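Local coordinates for protein Bd3459 (Bdellovibrio bacteriovorus, PDB 5CEC) that probably acts as a serine-type D-Ala-D-Ala carboxypeptidase or endopeptidase on peptidoglycan and is bound by the ankyrin-repeat immunity protein Bd3460, at residues R118-F123 and L427-Y432. The protein carries 1 engineered substitution. Numbering follows the deposited sequence.
With SO4 (sulfate ion), chain E.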
loop_
_atom_site.group_PDB
_atom_site.type_symbol
_atom_site.label_atom_id
_atom_site.label_comp_id
_atom_site.label_asym_id
_atom_site.label_seq_id
_atom_site.Cartn_x
_atom_site.Cartn_y
_atom_site.Cartn_z
ATOM N N ARG A 118 -13.255 10.990 -5.512
ATOM C CA ARG A 118 -14.208 10.431 -6.487
ATOM C C ARG A 118 -15.311 9.615 -5.855
ATOM O O ARG A 118 -16.491 9.858 -6.122
ATOM C CB ARG A 118 -13.445 9.552 -7.515
ATOM C CG ARG A 118 -14.356 8.921 -8.572
ATOM C CD ARG A 118 -13.713 7.692 -9.205
ATOM N NE ARG A 118 -12.437 7.999 -9.833
ATOM C CZ ARG A 118 -12.281 8.529 -11.057
ATOM N NH1 ARG A 118 -13.320 8.887 -11.800
ATOM N NH2 ARG A 118 -11.065 8.688 -11.527
ATOM N N ASN A 119 -14.942 8.601 -5.087
ATOM C CA ASN A 119 -15.949 7.601 -4.702
ATOM C C ASN A 119 -16.916 8.120 -3.645
ATOM O O ASN A 119 -18.136 7.868 -3.729
ATOM C CB ASN A 119 -15.273 6.303 -4.305
ATOM C CG ASN A 119 -14.626 5.625 -5.472
ATOM O OD1 ASN A 119 -15.179 5.657 -6.550
ATOM N ND2 ASN A 119 -13.456 5.048 -5.289
ATOM N N MET A 120 -16.425 8.879 -2.660
ATOM C CA MET A 120 -17.343 9.546 -1.735
ATOM C C MET A 120 -18.261 10.546 -2.451
ATOM O O MET A 120 -19.428 10.699 -2.095
ATOM C CB MET A 120 -16.594 10.159 -0.557
ATOM C CG MET A 120 -17.538 10.668 0.496
ATOM S SD MET A 120 -18.544 9.366 1.215
ATOM C CE MET A 120 -18.520 9.762 2.946
ATOM N N SER A 121 -17.730 11.206 -3.470
ATOM C CA SER A 121 -18.510 12.166 -4.254
ATOM C C SER A 121 -19.621 11.444 -5.000
ATOM O O SER A 121 -20.760 11.916 -5.018
ATOM C CB SER A 121 -17.631 12.941 -5.242
ATOM O OG SER A 121 -16.748 13.804 -4.555
ATOM N N TYR A 122 -19.292 10.304 -5.610
ATOM C CA TYR A 122 -20.312 9.497 -6.270
ATOM C C TYR A 122 -21.408 9.074 -5.311
ATOM O O TYR A 122 -22.586 9.115 -5.648
ATOM C CB TYR A 122 -19.703 8.242 -6.900
ATOM C CG TYR A 122 -18.815 8.426 -8.127
ATOM C CD1 TYR A 122 -18.679 9.657 -8.785
ATOM C CD2 TYR A 122 -18.108 7.346 -8.618
ATOM C CE1 TYR A 122 -17.868 9.793 -9.902
ATOM C CE2 TYR A 122 -17.299 7.467 -9.726
ATOM C CZ TYR A 122 -17.185 8.676 -10.367
ATOM O OH TYR A 122 -16.379 8.751 -11.463
ATOM N N PHE A 123 -21.021 8.658 -4.117
ATOM C CA PHE A 123 -22.011 8.296 -3.095
ATOM C C PHE A 123 -22.854 9.493 -2.697
ATOM O O PHE A 123 -24.081 9.385 -2.592
ATOM C CB PHE A 123 -21.335 7.676 -1.885
ATOM C CG PHE A 123 -22.301 7.217 -0.826
ATOM C CD1 PHE A 123 -23.145 6.117 -1.034
ATOM C CD2 PHE A 123 -22.419 7.909 0.354
ATOM C CE1 PHE A 123 -24.057 5.723 -0.070
ATOM C CE2 PHE A 123 -23.335 7.510 1.323
ATOM C CZ PHE A 123 -24.157 6.426 1.106
ATOM N N LEU A 427 -14.399 0.830 1.857
ATOM C CA LEU A 427 -14.844 1.945 1.031
ATOM C C LEU A 427 -14.870 3.203 1.887
ATOM O O LEU A 427 -14.793 3.124 3.125
ATOM C CB LEU A 427 -16.256 1.662 0.471
ATOM C CG LEU A 427 -16.395 0.397 -0.363
ATOM C CD1 LEU A 427 -17.814 0.296 -0.914
ATOM C CD2 LEU A 427 -15.388 0.280 -1.472
ATOM N N PRO A 428 -15.023 4.377 1.261
ATOM C CA PRO A 428 -15.052 5.611 2.036
ATOM C C PRO A 428 -16.325 5.811 2.834
ATOM O O PRO A 428 -16.377 6.700 3.672
ATOM C CB PRO A 428 -14.901 6.725 0.971
ATOM C CG PRO A 428 -14.302 6.028 -0.228
ATOM C CD PRO A 428 -14.910 4.649 -0.187
ATOM N N PHE A 429 -17.323 4.970 2.577
ATOM C CA PHE A 429 -18.653 5.050 3.176
ATOM C C PHE A 429 -19.093 3.632 3.531
ATOM O O PHE A 429 -18.542 2.647 2.994
ATOM C CB PHE A 429 -19.645 5.727 2.207
ATOM C CG PHE A 429 -19.676 5.102 0.841
ATOM C CD1 PHE A 429 -20.495 4.020 0.571
ATOM C CD2 PHE A 429 -18.884 5.604 -0.186
ATOM C CE1 PHE A 429 -20.494 3.444 -0.665
ATOM C CE2 PHE A 429 -18.896 5.031 -1.444
ATOM C CZ PHE A 429 -19.705 3.946 -1.673
ATOM N N ASP A 430 -20.117 3.522 4.373
ATOM C CA ASP A 430 -20.735 2.226 4.655
ATOM C C ASP A 430 -22.242 2.416 4.792
ATOM O O ASP A 430 -22.755 3.466 4.444
ATOM C CB ASP A 430 -20.061 1.537 5.848
ATOM C CG ASP A 430 -20.424 2.162 7.190
ATOM O OD1 ASP A 430 -21.106 3.210 7.226
ATOM O OD2 ASP A 430 -20.037 1.583 8.237
ATOM N N LYS A 431 -22.929 1.420 5.341
ATOM C CA LYS A 431 -24.395 1.471 5.476
ATOM C C LYS A 431 -24.914 2.511 6.484
ATOM O O LYS A 431 -26.114 2.735 6.557
ATOM C CB LYS A 431 -24.950 0.069 5.756
ATOM C CG LYS A 431 -24.708 -0.439 7.173
ATOM C CD LYS A 431 -25.296 -1.832 7.403
ATOM C CE LYS A 431 -24.463 -2.928 6.761
ATOM N NZ LYS A 431 -25.089 -4.269 6.922
ATOM N N TYR A 432 -24.017 3.182 7.222
ATOM C CA TYR A 432 -24.419 4.303 8.093
ATOM C C TYR A 432 -24.086 5.669 7.527
ATOM O O TYR A 432 -24.298 6.683 8.183
ATOM C CB TYR A 432 -23.866 4.115 9.515
ATOM C CG TYR A 432 -24.378 2.845 10.148
ATOM C CD1 TYR A 432 -25.655 2.789 10.730
ATOM C CD2 TYR A 432 -23.613 1.682 10.125
ATOM C CE1 TYR A 432 -26.132 1.609 11.279
ATOM C CE2 TYR A 432 -24.079 0.505 10.697
ATOM C CZ TYR A 432 -25.342 0.475 11.251
ATOM O OH TYR A 432 -25.808 -0.686 11.808
HETATM S S SO4 E . -13.284 11.008 -14.648
HETATM O O1 SO4 E . -12.877 9.581 -14.550
HETATM O O2 SO4 E . -12.532 11.704 -15.711
HETATM O O3 SO4 E . -13.273 11.695 -13.348
HETATM O O4 SO4 E . -14.734 11.103 -15.061
#
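One face of the F429 ring is covered by F123. The two phenyl planes are turned only 8° apart with centroids 4.3 Å from each other, and the rings are slid so that F123 CG lies over the F429 centre while F429 CD1 stands over the F123 rim, hence an offset stack. The shift brings each beta carbon over the other ring: F123 CB sits 3.8 Å from the F429 centroid, a CH-pi contact over the face, and F429 CB lies over the F123 face in turn, at a longer 4.3 Å from its centroid. F123 has its CG anti to the backbone N (chi1 -177°), whereas F429 takes the position between its N and carbonyl carbon (chi1 53°), and these torsions lay the rings on one another. M120 SD stands obliquely to the F429 ring, 5.2 Å from its centroid, as a Met-aromatic contact, while the methyl CE approaches P428 O. The pyrrolidine ring packs on the helix side, P428 CB 4.1 Å from M120 CB, with its CG near N119 CB. A198 of helix 188-200 also touches F429.

At the far end of the segment, R118 NH1 donates to Y122 OH, which lies in the guanidinium plane, at 3.1 Å. A sulfate, probably from the crystallisation liquor, meets that guanidinium edge through O1, 2.9 Å from NH1, and W149 also binds it. E153 forms a salt bridge with R118 NE, so several bonds fix the guanidinium's rotation.

Beyond F429, Y432 N donates to D430 OD1 in an Asx turn, and R89 salt-bridges the same oxygen. The N-terminal part of helix 118-130 thus packs on the loop leading into strand 436-437, an edge strand of the mixed sheet; L235 of its neighbour 231-236 touches M120 and F123, making this core packing of the mixed-sheet region, centred on an offset phenylalanine stack.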